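Putative N-acetylmuramoyl-L-alanine amidase (Neisseria meningitidis MC58, PDB 3CZX) probably hydrolyses, as a zinc-dependent amidase, the bond between N-acetylmuramoyl groups and L-amino acids in cell-wall glycopeptides. Local coordinates at residues A[4-9]-A[47-52]; A[86-91]-A[149-154]; A[94-99]-A[124-129]. One frame throughout, in Å; residues are numbered along the deposited sequence.

Interaction 1 (A[4-9]-A[47-52]); sequences KIICLT and LTVKTD
Ile6 and Lys50 join strands 6-9 and 49-51 as neighbours in a parallel sheet, their axes 30° apart and 4.6 Å at closest approach. This is the pairing of a beta-alpha-beta crossover, with helix 26-45 on the connection. Ile6 N donates to Thr48 O (3.1 Å), Ile6 O accepts from Lys50 N (2.8 Å), and Leu8 N donates to Lys50 O, the usual parallel ladder. Upstream the chains no longer bond directly, and a water links Lys4 O to Thr48 N.

On one face, Ile6, Leu8 and Val49 build an apolar layer: helix 26-45 covers Leu8 (Val37, Ala38) and Val49 (Leu41), while Leu177 of helix 152-177 packs on Ile6. Val49 CG1 lies anti to its own amide nitrogen (chi1 -173°), which sets it 3.9 Å from Leu8 CD1; beta-branched and apolar, valine suits a buried strand. On the other face Cys7 is buried, but the extended aliphatic chain of exposed Lys50 slants across Ile5, CE 3.7 Å from Ile5 CD1, so methylenes cover the isoleucine while the ammonium can reach solvent.

At the C-terminal end, Asp52 sits crosswise to Thr9. Its carboxylate is gripped by Arg34 and by the amide of Ala10, and Asp52 OD1 rests 3.2 Å from Thr9 CA.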
ATOM      1  N   LYS A   4      15.817 -16.815  12.165  1.00 26.75           N
ATOM      2  CA  LYS A   4      15.131 -15.769  12.912  1.00 25.52           C
ATOM      3  C   LYS A   4      13.653 -15.666  12.506  1.00 24.26           C
ATOM      4  O   LYS A   4      13.312 -16.043  11.437  1.00 24.30           O
ATOM      5  CB  LYS A   4      15.847 -14.451  12.751  1.00 26.09           C
ATOM      6  CG  LYS A   4      17.283 -14.449  13.259  1.00 27.83           C
ATOM      7  CD  LYS A   4      17.465 -14.175  14.681  1.00 30.66           C
ATOM      8  CE  LYS A   4      18.950 -14.005  15.054  1.00 31.08           C
ATOM      9  NZ  LYS A   4      19.234 -12.663  15.703  1.00 33.51           N
ATOM     10  N   ILE A   5      12.823 -15.214  13.421  1.00 22.71           N
ATOM     11  CA  ILE A   5      11.399 -15.007  13.179  1.00 21.21           C
ATOM     12  C   ILE A   5      11.060 -13.555  13.520  1.00 20.02           C
ATOM     13  O   ILE A   5      11.299 -13.091  14.646  1.00 20.65           O
ATOM     14  CB  ILE A   5      10.553 -15.930  14.037  1.00 21.75           C
ATOM     15  CG1 ILE A   5      10.841 -17.396  13.674  1.00 22.21           C
ATOM     16  CG2 ILE A   5       9.099 -15.613  13.877  1.00 20.77           C
ATOM     17  CD1 ILE A   5       9.963 -18.397  14.442  1.00 22.64           C
ATOM     18  N   ILE A   6      10.509 -12.856  12.532  1.00 17.23           N
ATOM     19  CA  ILE A   6      10.069 -11.477  12.700  1.00 16.60           C
ATOM     20  C   ILE A   6       8.548 -11.524  12.781  1.00 15.40           C
ATOM     21  O   ILE A   6       7.916 -12.116  11.901  1.00 16.52           O
ATOM     22  CB  ILE A   6      10.480 -10.632  11.498  1.00 16.46           C
ATOM     23  CG1 ILE A   6      12.007 -10.605  11.347  1.00 16.61           C
ATOM     24  CG2 ILE A   6       9.976  -9.186  11.621  1.00 15.78           C
ATOM     25  CD1 ILE A   6      12.470 -10.675   9.944  1.00 17.99           C
ATOM     26  N   CYS A   7       7.969 -10.908  13.795  1.00 14.60           N
ATOM     27  CA  CYS A   7       6.519 -10.787  13.943  1.00 13.73           C
ATOM     28  C   CYS A   7       6.141  -9.346  13.631  1.00 12.88           C
ATOM     29  O   CYS A   7       6.722  -8.422  14.192  1.00 11.21           O
ATOM     30  CB  CYS A   7       6.068 -11.161  15.365  1.00 14.26           C
ATOM     31  SG  CYS A   7       4.352 -10.781  15.770  1.00 19.53           S
ATOM     32  N   LEU A   8       5.212  -9.156  12.696  1.00 11.20           N
ATOM     33  CA  LEU A   8       4.685  -7.841  12.394  1.00 10.68           C
ATOM     34  C   LEU A   8       3.166  -7.846  12.491  1.00 11.06           C
ATOM     35  O   LEU A   8       2.519  -8.695  11.828  1.00 12.55           O
ATOM     36  CB  LEU A   8       5.072  -7.438  10.968  1.00 11.02           C
ATOM     37  CG  LEU A   8       6.558  -7.362  10.612  1.00  9.80           C
ATOM     38  CD1 LEU A   8       6.718  -6.969   9.162  1.00 12.57           C
ATOM     39  CD2 LEU A   8       7.383  -6.375  11.495  1.00  8.88           C
ATOM     40  N   THR A   9       2.600  -6.918  13.260  1.00 11.01           N
ATOM     41  CA  THR A   9       1.143  -6.778  13.298  1.00 10.33           C
ATOM     42  C   THR A   9       0.728  -5.353  13.120  1.00 10.86           C
ATOM     43  O   THR A   9       1.564  -4.464  13.098  1.00 10.27           O
ATOM     44  CB  THR A   9       0.600  -7.373  14.612  1.00 11.70           C
ATOM     45  OG1 THR A   9       1.121  -6.655  15.716  1.00 12.41           O
ATOM     46  CG2 THR A   9       1.033  -8.870  14.706  1.00 10.61           C
ATOM     47  N   LEU A  47      13.215 -13.695   4.312  1.00 15.14           N
ATOM     48  CA  LEU A  47      13.111 -13.854   5.752  1.00 14.01           C
ATOM     49  C   LEU A  47      11.734 -14.391   6.168  1.00 13.71           C
ATOM     50  O   LEU A  47      10.740 -14.252   5.436  1.00 13.89           O
ATOM     51  CB  LEU A  47      13.396 -12.501   6.453  1.00 13.80           C
ATOM     52  CG  LEU A  47      14.856 -12.076   6.309  1.00 13.99           C
ATOM     53  CD1 LEU A  47      15.107 -10.618   6.750  1.00 15.02           C
ATOM     54  CD2 LEU A  47      15.800 -13.012   7.066  1.00 18.51           C
ATOM     55  N   THR A  48      11.709 -15.036   7.330  1.00 13.91           N
ATOM     56  CA  THR A  48      10.491 -15.555   7.940  1.00 13.64           C
ATOM     57  C   THR A  48       9.822 -14.429   8.688  1.00 13.50           C
ATOM     58  O   THR A  48      10.370 -13.901   9.667  1.00 13.89           O
ATOM     59  CB  THR A  48      10.794 -16.631   8.976  1.00 15.11           C
ATOM     60  OG1 THR A  48      11.434 -17.729   8.340  1.00 17.00           O
ATOM     61  CG2 THR A  48       9.539 -17.127   9.615  1.00 14.65           C
ATOM     62  N   VAL A  49       8.618 -14.123   8.242  1.00 13.99           N
ATOM     63  CA  VAL A  49       7.750 -13.148   8.903  1.00 13.85           C
ATOM     64  C   VAL A  49       6.427 -13.786   9.263  1.00 14.82           C
ATOM     65  O   VAL A  49       5.776 -14.415   8.419  1.00 15.07           O
ATOM     66  CB  VAL A  49       7.499 -11.924   8.024  1.00 14.07           C
ATOM     67  CG1 VAL A  49       6.739 -10.854   8.803  1.00 13.27           C
ATOM     68  CG2 VAL A  49       8.828 -11.376   7.494  1.00 14.60           C
ATOM     69  N   LYS A  50       6.017 -13.614  10.505  1.00 14.50           N
ATOM     70  CA  LYS A  50       4.680 -14.005  10.935  1.00 16.82           C
ATOM     71  C   LYS A  50       3.866 -12.756  11.189  1.00 16.81           C
ATOM     72  O   LYS A  50       4.321 -11.847  11.840  1.00 15.15           O
ATOM     73  CB  LYS A  50       4.751 -14.889  12.179  1.00 18.01           C
ATOM     74  CG  LYS A  50       5.583 -16.144  11.964  1.00 20.46           C
ATOM     75  CD  LYS A  50       5.374 -17.213  13.010  1.00 21.91           C
ATOM     76  CE  LYS A  50       6.575 -18.196  13.029  1.00 25.30           C
ATOM     77  NZ  LYS A  50       6.250 -19.397  13.855  1.00 28.75           N
ATOM     78  N   THR A  51       2.636 -12.740  10.690  1.00 16.95           N
ATOM     79  CA  THR A  51       1.771 -11.587  10.839  1.00 17.12           C
ATOM     80  C   THR A  51       0.379 -11.989  11.326  1.00 17.78           C
ATOM     81  O   THR A  51       0.043 -13.178  11.444  1.00 18.96           O
ATOM     82  CB  THR A  51       1.630 -10.852   9.495  1.00 16.81           C
ATOM     83  OG1 THR A  51       0.832 -11.662   8.601  1.00 18.23           O
ATOM     84  CG2 THR A  51       2.973 -10.587   8.834  1.00 17.06           C
ATOM     85  N   ASP A  52      -0.412 -10.954  11.572  1.00 17.45           N
ATOM     86  CA  ASP A  52      -1.864 -11.051  11.749  1.00 18.13           C
ATOM     87  C   ASP A  52      -2.615 -10.919  10.410  1.00 18.62           C
ATOM     88  O   ASP A  52      -3.779 -10.497  10.388  1.00 20.29           O
ATOM     89  CB  ASP A  52      -2.334  -9.979  12.712  1.00 17.22           C
ATOM     90  CG  ASP A  52      -1.918  -8.533  12.279  1.00 16.96           C
ATOM     91  OD1 ASP A  52      -0.988  -8.398  11.477  1.00 15.87           O
ATOM     92  OD2 ASP A  52      -2.500  -7.558  12.805  1.00 17.18           O
TER
HETATM   93  O   HOH W   1      12.997 -18.917  10.401  1.00 26.52           O
HETATM   94  O   HOH W   2      14.149 -15.514   8.903  1.00 31.03           O

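Interaction 2 (A[86-91]-A[149-154]); sequences TATGIE and ISNDTD
Thr88 and Asn151 bring the loop ahead of strand 91-94 onto the N-terminus of helix 152-177, where Asn151 is the N-cap. The close part of this contact is polar. Asn151 uses both ends of its amide: OD1 accepts from Asp154 N (2.9 Å), the capping bond, while ND2 donates to Ala87 O (3.0 Å). With CG anti to the backbone nitrogen (chi1 -167°), the amide is carried toward the loop; Ala87 O lies almost in the amide plane, yet the N-H approaches from well above the plane of the Ala87 carbonyl (54° out of it). Asparagine suits the place because one flat group can cap the helix and hold the loop at once.

Beside it, Thr88 OG1 donates to Asp154 OD2 at 2.6 Å, meeting the carboxylate on its syn side, only 19° out of plane. Asp154 stands in the first turn, where a negative charge is probably steadied by the helix end. Gly89 then takes backbone angles at which a beta carbon would press on the preceding carbonyl oxygen.

The looser side, by exposed Thr86, is held by water. One water spans Thr86 O and Asn151 ND2, and another joins Ala87 O to Ser150 OG, whose hydroxyl also bonds Ala82. A third water belongs instead to the tight side: it accepts from buried Gly89 N (3.1 Å) and gives Asp154 OD2 its second bond, at 2.6 Å.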
ATOM      1  N   THR A  86       0.438  20.261  16.093  1.00 19.47           N
ATOM      2  CA  THR A  86       1.827  20.488  15.816  1.00 19.21           C
ATOM      3  C   THR A  86       2.737  19.447  16.498  1.00 17.60           C
ATOM      4  O   THR A  86       3.925  19.415  16.213  1.00 17.31           O
ATOM      5  CB  THR A  86       2.271  21.905  16.248  1.00 20.58           C
ATOM      6  OG1 THR A  86       2.250  21.988  17.668  1.00 22.41           O
ATOM      7  CG2 THR A  86       1.369  22.984  15.649  1.00 21.49           C
ATOM      8  N   ALA A  87       2.184  18.598  17.360  1.00 16.49           N
ATOM      9  CA  ALA A  87       2.963  17.505  18.015  1.00 15.81           C
ATOM     10  C   ALA A  87       3.557  16.654  16.887  1.00 15.39           C
ATOM     11  O   ALA A  87       2.873  16.363  15.913  1.00 14.80           O
ATOM     12  CB  ALA A  87       2.086  16.650  18.877  1.00 15.94           C
ATOM     13  N   THR A  88       4.818  16.262  17.036  1.00 13.83           N
ATOM     14  CA  THR A  88       5.534  15.574  15.975  1.00 14.06           C
ATOM     15  C   THR A  88       6.597  14.643  16.547  1.00 13.07           C
ATOM     16  O   THR A  88       7.095  14.868  17.648  1.00 13.94           O
ATOM     17  CB  THR A  88       6.204  16.574  15.016  1.00 13.33           C
ATOM     18  OG1 THR A  88       6.782  15.892  13.881  1.00 13.66           O
ATOM     19  CG2 THR A  88       7.276  17.424  15.712  1.00 13.70           C
ATOM     20  N   GLY A  89       6.929  13.599  15.792  1.00 13.12           N
ATOM     21  CA  GLY A  89       8.141  12.813  16.049  1.00 12.05           C
ATOM     22  C   GLY A  89       7.834  11.331  16.123  1.00 11.93           C
ATOM     23  O   GLY A  89       6.680  10.917  16.111  1.00 11.41           O
ATOM     24  N   ILE A  90       8.913  10.570  16.299  1.00 11.18           N
ATOM     25  CA  ILE A  90       8.955   9.130  16.212  1.00 11.60           C
ATOM     26  C   ILE A  90       9.190   8.530  17.568  1.00 11.65           C
ATOM     27  O   ILE A  90      10.106   8.931  18.270  1.00 11.50           O
ATOM     28  CB  ILE A  90      10.189   8.713  15.365  1.00 11.34           C
ATOM     29  CG1 ILE A  90      10.071   9.216  13.920  1.00 11.27           C
ATOM     30  CG2 ILE A  90      10.404   7.183  15.420  1.00 10.92           C
ATOM     31  CD1 ILE A  90      11.432   9.312  13.215  1.00 11.84           C
ATOM     32  N   GLU A  91       8.408   7.516  17.900  1.00 12.53           N
ATOM     33  CA  GLU A  91       8.709   6.755  19.085  1.00 13.96           C
ATOM     34  C   GLU A  91       8.237   5.323  18.997  1.00 13.12           C
ATOM     35  O   GLU A  91       7.341   4.967  18.224  1.00 12.13           O
ATOM     36  CB  GLU A  91       8.183   7.448  20.324  1.00 14.33           C
ATOM     37  CG  GLU A  91       6.697   7.570  20.445  1.00 17.54           C
ATOM     38  CD  GLU A  91       6.265   8.380  21.689  1.00 18.10           C
ATOM     39  OE1 GLU A  91       6.886   9.405  22.027  1.00 19.74           O
ATOM     40  OE2 GLU A  91       5.314   7.947  22.339  1.00 23.13           O
ATOM     41  N   ILE A 149      -0.601  11.016  13.341  1.00 11.82           N
ATOM     42  CA  ILE A 149      -1.602  11.132  12.310  1.00 12.18           C
ATOM     43  C   ILE A 149      -2.264  12.499  12.358  1.00 12.34           C
ATOM     44  O   ILE A 149      -2.784  12.977  11.337  1.00 13.41           O
ATOM     45  CB  ILE A 149      -2.647  10.011  12.405  1.00 12.56           C
ATOM     46  CG1 ILE A 149      -3.402   9.867  11.097  1.00 13.43           C
ATOM     47  CG2 ILE A 149      -3.603  10.210  13.615  1.00 11.32           C
ATOM     48  CD1 ILE A 149      -4.399   8.722  11.102  1.00 13.97           C
ATOM     49  N   SER A 150      -2.233  13.089  13.549  1.00 12.19           N
ATOM     50  CA  SER A 150      -2.776  14.436  13.784  1.00 13.19           C
ATOM     51  C   SER A 150      -1.900  15.570  13.230  1.00 14.14           C
ATOM     52  O   SER A 150      -2.340  16.722  13.147  1.00 16.10           O
ATOM     53  CB  SER A 150      -3.052  14.597  15.278  1.00 14.13           C
ATOM     54  OG  SER A 150      -1.931  14.223  16.019  1.00 13.74           O
ATOM     55  N   ASN A 151      -0.649  15.285  12.852  1.00 13.78           N
ATOM     56  CA  ASN A 151       0.212  16.246  12.220  1.00 12.57           C
ATOM     57  C   ASN A 151      -0.000  16.260  10.706  1.00 13.36           C
ATOM     58  O   ASN A 151       0.458  15.358  10.022  1.00 12.09           O
ATOM     59  CB  ASN A 151       1.681  15.951  12.562  1.00 12.67           C
ATOM     60  CG  ASN A 151       2.589  17.091  12.195  1.00 12.09           C
ATOM     61  OD1 ASN A 151       2.742  17.451  11.019  1.00 14.19           O
ATOM     62  ND2 ASN A 151       3.164  17.725  13.203  1.00 13.36           N
ATOM     63  N   ASP A 152      -0.739  17.243  10.183  1.00 13.04           N
ATOM     64  CA  ASP A 152      -1.088  17.217   8.773  1.00 12.64           C
ATOM     65  C   ASP A 152       0.124  17.153   7.828  1.00 12.47           C
ATOM     66  O   ASP A 152       0.090  16.456   6.783  1.00 12.50           O
ATOM     67  CB  ASP A 152      -1.925  18.449   8.379  1.00 13.64           C
ATOM     68  CG  ASP A 152      -3.266  18.485   9.029  1.00 16.47           C
ATOM     69  OD1 ASP A 152      -3.723  17.499   9.644  1.00 17.47           O
ATOM     70  OD2 ASP A 152      -3.908  19.550   8.889  1.00 20.25           O
ATOM     71  N   THR A 153       1.170  17.908   8.151  1.00 11.43           N
ATOM     72  CA  THR A 153       2.398  17.981   7.353  1.00 12.57           C
ATOM     73  C   THR A 153       3.127  16.636   7.367  1.00 12.00           C
ATOM     74  O   THR A 153       3.497  16.108   6.300  1.00 12.54           O
ATOM     75  CB  THR A 153       3.342  19.112   7.859  1.00 13.21           C
ATOM     76  OG1 THR A 153       2.706  20.381   7.597  1.00 16.15           O
ATOM     77  CG2 THR A 153       4.701  19.067   7.138  1.00 11.92           C
ATOM     78  N   ASP A 154       3.326  16.060   8.560  1.00 11.15           N
ATOM     79  CA  ASP A 154       4.008  14.739   8.635  1.00 11.43           C
ATOM     80  C   ASP A 154       3.193  13.624   7.945  1.00 10.32           C
ATOM     81  O   ASP A 154       3.721  12.764   7.269  1.00 10.53           O
ATOM     82  CB  ASP A 154       4.229  14.319  10.082  1.00 10.81           C
ATOM     83  CG  ASP A 154       5.113  15.277  10.846  1.00 11.25           C
ATOM     84  OD1 ASP A 154       5.829  16.089  10.226  1.00 10.17           O
ATOM     85  OD2 ASP A 154       5.051  15.203  12.096  1.00 13.92           O
TER
HETATM   86  O   HOH W   3       5.071  20.130  13.751  1.00 24.18           O
HETATM   87  O   HOH W   4      -0.056  16.254  16.194  1.00 14.58           O
HETATM   88  O   HOH W   5       4.938  13.010  13.523  1.00 10.80           O

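Interaction 3 (A[94-99]-A[124-129]); sequences STPKNK and KPDNAG
Lys124 O accepts the hydrogen bond of Ser94 N at 3.1 Å, the donor lying nearly in line with the carbonyl (C=O...N 169°). It is the firmer half of a parallel bridge between Ser94 and Pro125, which ties the end of strand 91-94 to the edge strand 123-125; helix 99-113 lies on the connection, making a beta-alpha-beta crossover. The return bond, from Asp126 N to Ser94 O, is 2.9 Å long but bent and weak. Pro125 CA adds a CH...O contact to Ser94 O. Pro125 has no amide hydrogen to offer, a small cost here because the bridge draws on its two neighbours instead.

At the bridge the Ser94 and Pro125 side chains part; beyond it both segments turn into short 3-10 segments. Ser94 points from the contact, and its hydroxyl bonds the carbonyl of Gly141. Asp126 reaches back: with CG held between its backbone N and carbonyl carbon (chi1 63°), it sets OD2 3.4 Å from Thr95 CA. The same oxygen lies 3.8 Å from Pro96 CD, while Thr95 CG2 slants past the carboxylate, 3.9 Å from OD2. Proline suits the start of a 3-10 turn, where its ring fixes phi.

With one sound hydrogen bond, one weak one and van der Waals touches on the Asp126 carboxylate, these two segments pair mainly through backbone where the strands end; Lys124 adds ties to Ala92 and Glu91.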
ATOM      1  N   SER A  94       8.555  -0.084  24.341  1.00 12.23           N
ATOM      2  CA  SER A  94       8.773  -1.499  24.609  1.00 12.45           C
ATOM      3  C   SER A  94       9.463  -1.648  25.951  1.00 12.65           C
ATOM      4  O   SER A  94       9.706  -0.664  26.625  1.00 12.45           O
ATOM      5  CB  SER A  94       9.609  -2.124  23.498  1.00 12.94           C
ATOM      6  OG  SER A  94       9.622  -3.543  23.530  1.00 13.48           O
ATOM      7  N   THR A  95       9.779  -2.885  26.282  1.00 13.32           N
ATOM      8  CA  THR A  95      10.675  -3.183  27.427  1.00 13.48           C
ATOM      9  C   THR A  95      12.118  -2.762  27.097  1.00 13.60           C
ATOM     10  O   THR A  95      12.531  -2.735  25.941  1.00 12.44           O
ATOM     11  CB  THR A  95      10.681  -4.706  27.702  1.00 14.03           C
ATOM     12  OG1 THR A  95      10.969  -5.434  26.498  1.00 16.62           O
ATOM     13  CG2 THR A  95       9.334  -5.198  28.237  1.00 14.67           C
ATOM     14  N   PRO A  96      12.922  -2.466  28.125  1.00 13.65           N
ATOM     15  CA  PRO A  96      14.316  -2.164  27.897  1.00 14.02           C
ATOM     16  C   PRO A  96      15.111  -3.174  27.087  1.00 12.53           C
ATOM     17  O   PRO A  96      16.034  -2.804  26.350  1.00 13.27           O
ATOM     18  CB  PRO A  96      14.867  -2.037  29.323  1.00 14.04           C
ATOM     19  CG  PRO A  96      13.720  -1.540  30.081  1.00 14.14           C
ATOM     20  CD  PRO A  96      12.547  -2.292  29.539  1.00 14.36           C
ATOM     21  N   LYS A  97      14.759  -4.443  27.192  1.00 13.72           N
ATOM     22  CA  LYS A  97      15.358  -5.466  26.339  1.00 13.47           C
ATOM     23  C   LYS A  97      15.394  -5.045  24.854  1.00 12.50           C
ATOM     24  O   LYS A  97      16.345  -5.324  24.124  1.00 11.32           O
ATOM     25  CB  LYS A  97      14.565  -6.794  26.463  1.00 12.75           C
ATOM     26  CG  LYS A  97      15.057  -7.896  25.539  1.00 16.30           C
ATOM     27  CD  LYS A  97      14.351  -9.227  25.715  1.00 17.97           C
ATOM     28  CE  LYS A  97      14.689 -10.152  24.536  1.00 21.40           C
ATOM     29  NZ  LYS A  97      14.119 -11.511  24.590  1.00 25.06           N
ATOM     30  N   ASN A  98      14.307  -4.414  24.429  1.00 12.01           N
ATOM     31  CA  ASN A  98      14.110  -4.019  23.040  1.00 12.17           C
ATOM     32  C   ASN A  98      14.576  -2.579  22.708  1.00 12.27           C
ATOM     33  O   ASN A  98      14.276  -2.072  21.635  1.00 10.54           O
ATOM     34  CB  ASN A  98      12.608  -4.149  22.749  1.00 12.11           C
ATOM     35  CG  ASN A  98      12.163  -5.598  22.656  1.00 15.07           C
ATOM     36  OD1 ASN A  98      11.205  -6.024  23.303  1.00 21.97           O
ATOM     37  ND2 ASN A  98      12.806  -6.334  21.810  1.00 16.86           N
ATOM     38  N   LYS A  99      15.311  -1.917  23.601  1.00 12.10           N
ATOM     39  CA  LYS A  99      15.737  -0.532  23.331  1.00 12.23           C
ATOM     40  C   LYS A  99      16.528  -0.404  22.019  1.00 12.22           C
ATOM     41  O   LYS A  99      16.235   0.461  21.198  1.00 11.65           O
ATOM     42  CB  LYS A  99      16.542   0.018  24.511  1.00 12.92           C
ATOM     43  CG  LYS A  99      17.164   1.379  24.270  1.00 13.96           C
ATOM     44  CD  LYS A  99      18.181   1.692  25.377  1.00 17.06           C
ATOM     45  CE  LYS A  99      17.540   2.088  26.609  1.00 22.64           C
ATOM     46  NZ  LYS A  99      18.639   2.693  27.446  1.00 20.35           N
ATOM     47  N   LYS A 124      10.919   4.619  24.131  1.00 12.18           N
ATOM     48  CA  LYS A 124      10.253   4.940  25.370  1.00 14.01           C
ATOM     49  C   LYS A 124       9.928   3.642  26.088  1.00 14.43           C
ATOM     50  O   LYS A 124       9.499   2.677  25.465  1.00 12.73           O
ATOM     51  CB  LYS A 124       9.004   5.747  25.080  1.00 16.43           C
ATOM     52  CG  LYS A 124       9.422   7.152  24.630  1.00 18.94           C
ATOM     53  CD  LYS A 124       8.569   8.205  25.170  1.00 21.85           C
ATOM     54  CE  LYS A 124       8.946   9.567  24.581  1.00 22.83           C
ATOM     55  NZ  LYS A 124       7.744  10.421  24.303  1.00 26.23           N
ATOM     56  N   PRO A 125      10.177   3.592  27.412  1.00 15.05           N
ATOM     57  CA  PRO A 125      10.001   2.327  28.136  1.00 15.71           C
ATOM     58  C   PRO A 125       8.570   2.045  28.498  1.00 16.93           C
ATOM     59  O   PRO A 125       7.801   2.955  28.721  1.00 16.72           O
ATOM     60  CB  PRO A 125      10.816   2.563  29.425  1.00 15.62           C
ATOM     61  CG  PRO A 125      10.655   4.036  29.662  1.00 15.82           C
ATOM     62  CD  PRO A 125      10.732   4.646  28.270  1.00 15.65           C
ATOM     63  N   ASP A 126       8.241   0.769  28.620  1.00 19.39           N
ATOM     64  CA  ASP A 126       6.874   0.374  28.969  1.00 22.69           C
ATOM     65  C   ASP A 126       6.431   0.854  30.363  1.00 23.55           C
ATOM     66  O   ASP A 126       5.266   1.219  30.556  1.00 24.59           O
ATOM     67  CB  ASP A 126       6.724  -1.143  28.853  1.00 21.94           C
ATOM     68  CG  ASP A 126       7.617  -1.907  29.831  1.00 24.27           C
ATOM     69  OD1 ASP A 126       7.092  -2.780  30.548  1.00 28.44           O
ATOM     70  OD2 ASP A 126       8.828  -1.650  29.871  1.00 24.80           O
ATOM     71  N   ASN A 127       7.369   0.912  31.314  1.00 25.64           N
ATOM     72  CA  ASN A 127       7.031   1.248  32.698  1.00 26.92           C
ATOM     73  C   ASN A 127       6.464   2.639  32.871  1.00 28.26           C
ATOM     74  O   ASN A 127       5.861   2.932  33.914  1.00 29.44           O
ATOM     75  CB  ASN A 127       8.237   1.026  33.634  1.00 27.46           C
ATOM     76  CG  ASN A 127       9.296   2.121  33.538  1.00 27.34           C
ATOM     77  OD1 ASN A 127       9.410   2.820  32.534  1.00 29.16           O
ATOM     78  ND2 ASN A 127      10.094   2.269  34.608  1.00 27.43           N
ATOM     79  N   ALA A 128       6.639   3.488  31.859  1.00 28.77           N
ATOM     80  CA  ALA A 128       6.138   4.851  31.870  1.00 28.90           C
ATOM     81  C   ALA A 128       5.093   5.099  30.762  1.00 29.57           C
ATOM     82  O   ALA A 128       4.681   6.235  30.531  1.00 29.68           O
ATOM     83  CB  ALA A 128       7.307   5.810  31.737  1.00 29.09           C
ATOM     84  N   GLY A 129       4.649   4.027  30.108  1.00 29.83           N
ATOM     85  CA  GLY A 129       3.831   4.136  28.903  1.00 30.20           C
ATOM     86  C   GLY A 129       2.350   4.262  29.188  1.00 30.73           C
ATOM     87  O   GLY A 129       1.858   3.786  30.216  1.00 30.71           O
TER

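Interactions 1 and 3 pair strands at the two edges of one mixed six-stranded sheet; interaction 2 lies off it, between a loop and the start of helix 152-177. Interaction 1, at edge strand 49-51, closes first; interaction 2 then opens, and interaction 3, at the other edge strand, 123-125, is nested inside the loop closed by interaction 2. Interactions 1 and 2 lie on opposite sides of the chain's centre, about 27 Å apart between centres, and interaction 3 is about 21 Å from each. Interactions 2 and 3 nevertheless touch, through the salt bridge of Glu91 OE1 with Lys124 NZ (2.6 Å). All three belong to the fold that carries the zinc ligands His12, Glu26 and His78.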